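Local structure of probable 3-hydroxyisobutyrate dehydrogenase (Pseudomonas aeruginosa, 3OBB) at residues A[31-35]-A[36-40]; A[128-132]-A[133-137]. The protein oxidises L-serine and methyl-L-serine with NAD(+) as the electron acceptor, working as a homotetramer built as a dimer of dimers. All blocks are in the same frame, centred on the assembly; numbering follows the deposited sequence.

Interaction 1. Residues A[31-35]-A[36-40]; sequences VFDLV and QSAVD
OD2 of Asp-33 rests on CB of Ala-38 and takes the N-H of Val-35 at 2.8 Å from Val-35 N, closing an Asx turn as the chain leaves strand 28-32 for helix 36-44. The donor meets the anti side of the oxygen, 28° out of the carboxylate plane. With CG anti to the backbone N (chi1 -170°), the carboxylate is carried alongside the turn. Its other oxygen accepts the backbone N-H of Leu-11, in the glycine-rich loop, so both oxygens are held and the group is fixed in rotation.

The helix starts with Val-39 N bonded to Val-35 O at 3.3 Å and almost straight, at 163°. CG1 of Val-35 lies 3.4 Å from OG of Ser-37 on the outer side. Facing the strand, CG2 of Val-39 presses to 3.5 Å from Asp-33 N and to 3.9 Å from Asp-33 CB, while its CG1 reaches toward CG2 of Val-31; branched aliphatic residues suit this buried seam, and a small alanine at 38 leaves room for the carboxylate. On the exposed side, Gln-36 NE2 reaches Asp-40 OD1 at 2.9 Å from above the carboxylate plane.

Two backbone N-H donors probably help Asp-33 stay ionised. An acidic residue just past the second strand of a Rossmann fold commonly binds the adenosine ribose, consistent with its place in the NAD(+) site.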
# COMPACT_ATOMS: atom_id res chain seq x y z
N VAL A 31 -1.93 -43.39 -14.37
CA VAL A 31 -2.37 -42.16 -13.71
C VAL A 31 -2.86 -42.41 -12.28
O VAL A 31 -3.33 -43.50 -11.95
CB VAL A 31 -3.43 -41.38 -14.55
CG1 VAL A 31 -2.85 -40.98 -15.89
CG2 VAL A 31 -4.75 -42.19 -14.75
N PHE A 32 -2.70 -41.41 -11.42
CA PHE A 32 -3.31 -41.45 -10.11
C PHE A 32 -3.72 -40.06 -9.70
O PHE A 32 -3.00 -39.07 -9.93
CB PHE A 32 -2.42 -42.11 -9.02
CG PHE A 32 -3.13 -42.26 -7.69
CD1 PHE A 32 -2.89 -41.35 -6.64
CD2 PHE A 32 -4.08 -43.25 -7.51
CE1 PHE A 32 -3.57 -41.47 -5.42
CE2 PHE A 32 -4.77 -43.38 -6.30
CZ PHE A 32 -4.50 -42.48 -5.25
N ASP A 33 -4.90 -40.01 -9.10
CA ASP A 33 -5.44 -38.83 -8.45
C ASP A 33 -6.34 -39.29 -7.31
O ASP A 33 -6.81 -40.43 -7.30
CB ASP A 33 -6.26 -38.02 -9.45
CG ASP A 33 -6.65 -36.66 -8.90
OD1 ASP A 33 -5.80 -35.73 -8.97
OD2 ASP A 33 -7.78 -36.55 -8.38
N LEU A 34 -6.58 -38.40 -6.36
CA LEU A 34 -7.47 -38.67 -5.22
C LEU A 34 -8.97 -38.76 -5.56
O LEU A 34 -9.75 -39.28 -4.77
CB LEU A 34 -7.26 -37.57 -4.17
CG LEU A 34 -6.44 -37.71 -2.89
CD1 LEU A 34 -5.29 -38.72 -2.95
CD2 LEU A 34 -5.94 -36.30 -2.57
N VAL A 35 -9.36 -38.18 -6.69
CA VAL A 35 -10.77 -38.18 -7.11
C VAL A 35 -10.96 -39.24 -8.19
O VAL A 35 -10.32 -39.19 -9.23
CB VAL A 35 -11.22 -36.75 -7.61
CG1 VAL A 35 -12.73 -36.74 -7.97
CG2 VAL A 35 -10.86 -35.65 -6.56
N GLN A 36 -11.84 -40.19 -7.95
CA GLN A 36 -12.01 -41.35 -8.85
C GLN A 36 -12.46 -40.94 -10.26
O GLN A 36 -12.00 -41.52 -11.25
CB GLN A 36 -12.98 -42.37 -8.25
CG GLN A 36 -13.20 -43.64 -9.09
CD GLN A 36 -11.94 -44.45 -9.24
OE1 GLN A 36 -11.36 -44.88 -8.26
NE2 GLN A 36 -11.48 -44.62 -10.46
N SER A 37 -13.36 -39.96 -10.33
CA SER A 37 -13.90 -39.48 -11.59
C SER A 37 -12.80 -38.81 -12.44
O SER A 37 -12.77 -39.00 -13.66
CB SER A 37 -15.11 -38.53 -11.35
OG SER A 37 -14.74 -37.31 -10.70
N ALA A 38 -11.88 -38.06 -11.79
CA ALA A 38 -10.70 -37.53 -12.51
C ALA A 38 -9.86 -38.65 -13.14
O ALA A 38 -9.43 -38.56 -14.30
CB ALA A 38 -9.84 -36.64 -11.58
N VAL A 39 -9.66 -39.73 -12.38
CA VAL A 39 -8.97 -40.90 -12.88
C VAL A 39 -9.76 -41.53 -14.05
O VAL A 39 -9.18 -41.85 -15.09
CB VAL A 39 -8.70 -41.94 -11.74
CG1 VAL A 39 -8.20 -43.26 -12.31
CG2 VAL A 39 -7.71 -41.41 -10.71
N ASP A 40 -11.07 -41.71 -13.88
CA ASP A 40 -11.90 -42.37 -14.91
C ASP A 40 -11.89 -41.62 -16.23
O ASP A 40 -11.90 -42.23 -17.29
CB ASP A 40 -13.35 -42.52 -14.45
CG ASP A 40 -13.49 -43.41 -13.25
OD1 ASP A 40 -12.71 -44.39 -13.07
OD2 ASP A 40 -14.44 -43.13 -12.49

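Interaction 2. Residues A[128-132]-A[133-137]; sequences AGAAA and GTLTF
Gly-129 O receives two backbone N-H groups, those of Gly-133 and Thr-134, from opposite faces of its carbonyl plane. Thr-134 N lies 3.0 Å from Gly-129 O with a fairly straight N-H line (162°); Gly-133 N is nearer to the same oxygen, at 2.8 Å, but its bond is bent to 130°. Gly-133 N also makes a weak bond to Ala-130 O. The bond from Thr-134 back to Gly-129, with the weak one from Gly-133 to Ala-130, is the signature of a Schellman motif ending helix 127-132. Gly-133 is its C' residue: positive phi turns the chain out of the helix, a conformation that glycine, lacking a CB, adopts without pressing on the carbonyl oxygen of Ala-132.

Apolar contacts follow the turn. Leu-135 folds back over the last turn of the helix, with CG beside its own backbone N (chi1 -70°), and lays its fork across the backbone. CD2 sits 3.3 Å from Ala-130 N and 3.6 Å from Gly-129 C, while CD1 meets CB of Ala-130 at 4.0 Å. The bare CA of Gly-129 and the small methyl of Ala-130 let the leucine come this close. On the more exposed flank, CG2 of Thr-134 packs on CB of Ala-132 at 3.8 Å, and OG1 lies against CA of Gly-129.

Met-18 of helix 15-24 touches both Ala-130 and Leu-135, and Val-123 of strand 117-124 also covers the leucine. Asn-21 ND2 donates a hydrogen bond to Ala-131 O. Gly-129 O and Ala-131 O thus have firm donors, and Ala-130 O a weak one, as the helix ends, while Leu-135, buried against the helix just left behind, packs the chain leading into strand 135-140 onto it.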
# COMPACT_ATOMS: atom_id res chain seq x y z
N ALA A 128 -7.53 -23.71 -20.34
CA ALA A 128 -7.58 -23.61 -21.81
C ALA A 128 -6.22 -23.90 -22.47
O ALA A 128 -6.15 -24.58 -23.49
CB ALA A 128 -8.06 -22.19 -22.22
N GLY A 129 -5.15 -23.34 -21.90
CA GLY A 129 -3.79 -23.62 -22.39
C GLY A 129 -3.45 -25.08 -22.17
O GLY A 129 -2.90 -25.75 -23.05
N ALA A 130 -3.80 -25.58 -21.00
CA ALA A 130 -3.55 -26.97 -20.69
C ALA A 130 -4.27 -27.87 -21.69
O ALA A 130 -3.66 -28.82 -22.20
CB ALA A 130 -3.98 -27.28 -19.29
N ALA A 131 -5.55 -27.56 -21.98
CA ALA A 131 -6.33 -28.37 -22.91
C ALA A 131 -5.79 -28.31 -24.31
O ALA A 131 -5.67 -29.34 -24.94
CB ALA A 131 -7.78 -27.99 -22.90
N ALA A 132 -5.45 -27.11 -24.79
CA ALA A 132 -4.88 -26.95 -26.13
C ALA A 132 -3.44 -27.46 -26.27
O ALA A 132 -3.00 -27.72 -27.38
CB ALA A 132 -4.99 -25.45 -26.62
N GLY A 133 -2.69 -27.59 -25.18
CA GLY A 133 -1.28 -28.01 -25.30
C GLY A 133 -0.40 -26.81 -25.64
O GLY A 133 0.64 -26.95 -26.29
N THR A 134 -0.82 -25.61 -25.20
CA THR A 134 -0.11 -24.35 -25.53
C THR A 134 0.50 -23.66 -24.30
O THR A 134 0.87 -22.47 -24.33
CB THR A 134 -1.05 -23.33 -26.20
OG1 THR A 134 -2.13 -23.05 -25.29
CG2 THR A 134 -1.61 -23.87 -27.52
N LEU A 135 0.58 -24.42 -23.21
CA LEU A 135 1.11 -23.96 -21.94
C LEU A 135 2.53 -23.42 -22.06
O LEU A 135 3.30 -23.87 -22.88
CB LEU A 135 1.12 -25.12 -20.94
CG LEU A 135 -0.22 -25.63 -20.42
CD1 LEU A 135 0.04 -26.85 -19.52
CD2 LEU A 135 -0.96 -24.51 -19.69
N THR A 136 2.89 -22.47 -21.22
CA THR A 136 4.33 -22.20 -21.12
C THR A 136 4.91 -22.90 -19.90
O THR A 136 4.28 -22.99 -18.86
CB THR A 136 4.75 -20.69 -21.32
OG1 THR A 136 5.69 -20.24 -20.30
CG2 THR A 136 3.58 -19.81 -21.42
N PHE A 137 6.08 -23.48 -20.09
CA PHE A 137 6.76 -24.09 -19.00
C PHE A 137 7.89 -23.20 -18.61
O PHE A 137 8.57 -22.65 -19.47
CB PHE A 137 7.28 -25.47 -19.39
CG PHE A 137 6.20 -26.50 -19.55
CD1 PHE A 137 5.56 -26.66 -20.79
CD2 PHE A 137 5.81 -27.30 -18.48
CE1 PHE A 137 4.58 -27.62 -20.96
CE2 PHE A 137 4.82 -28.26 -18.63
CZ PHE A 137 4.20 -28.44 -19.88

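How the interactions relate
Following the chain from the N terminus, interaction 1 comes first, turning from strand 28-32 into helix 36-44 within a beta-alpha-beta unit that continues to strand 48-49. Interaction 2 follows much later and makes the reverse passage, from helix 127-132 into strand 135-140. Each closes only a tight local turn; the two are in series, neither nested nor crossed. The centres of interaction 1 and interaction 2 lie about 20 Å apart, and the nearest atoms of interactions 1 and 2 about 13 Å apart. Both reach the same mixed sheet of the nucleotide-binding domain: interaction 1 serves its parallel part near the edge strand 48-49, interaction 2 strand 135-140, which runs antiparallel to 117-124 and parallel to 159-164.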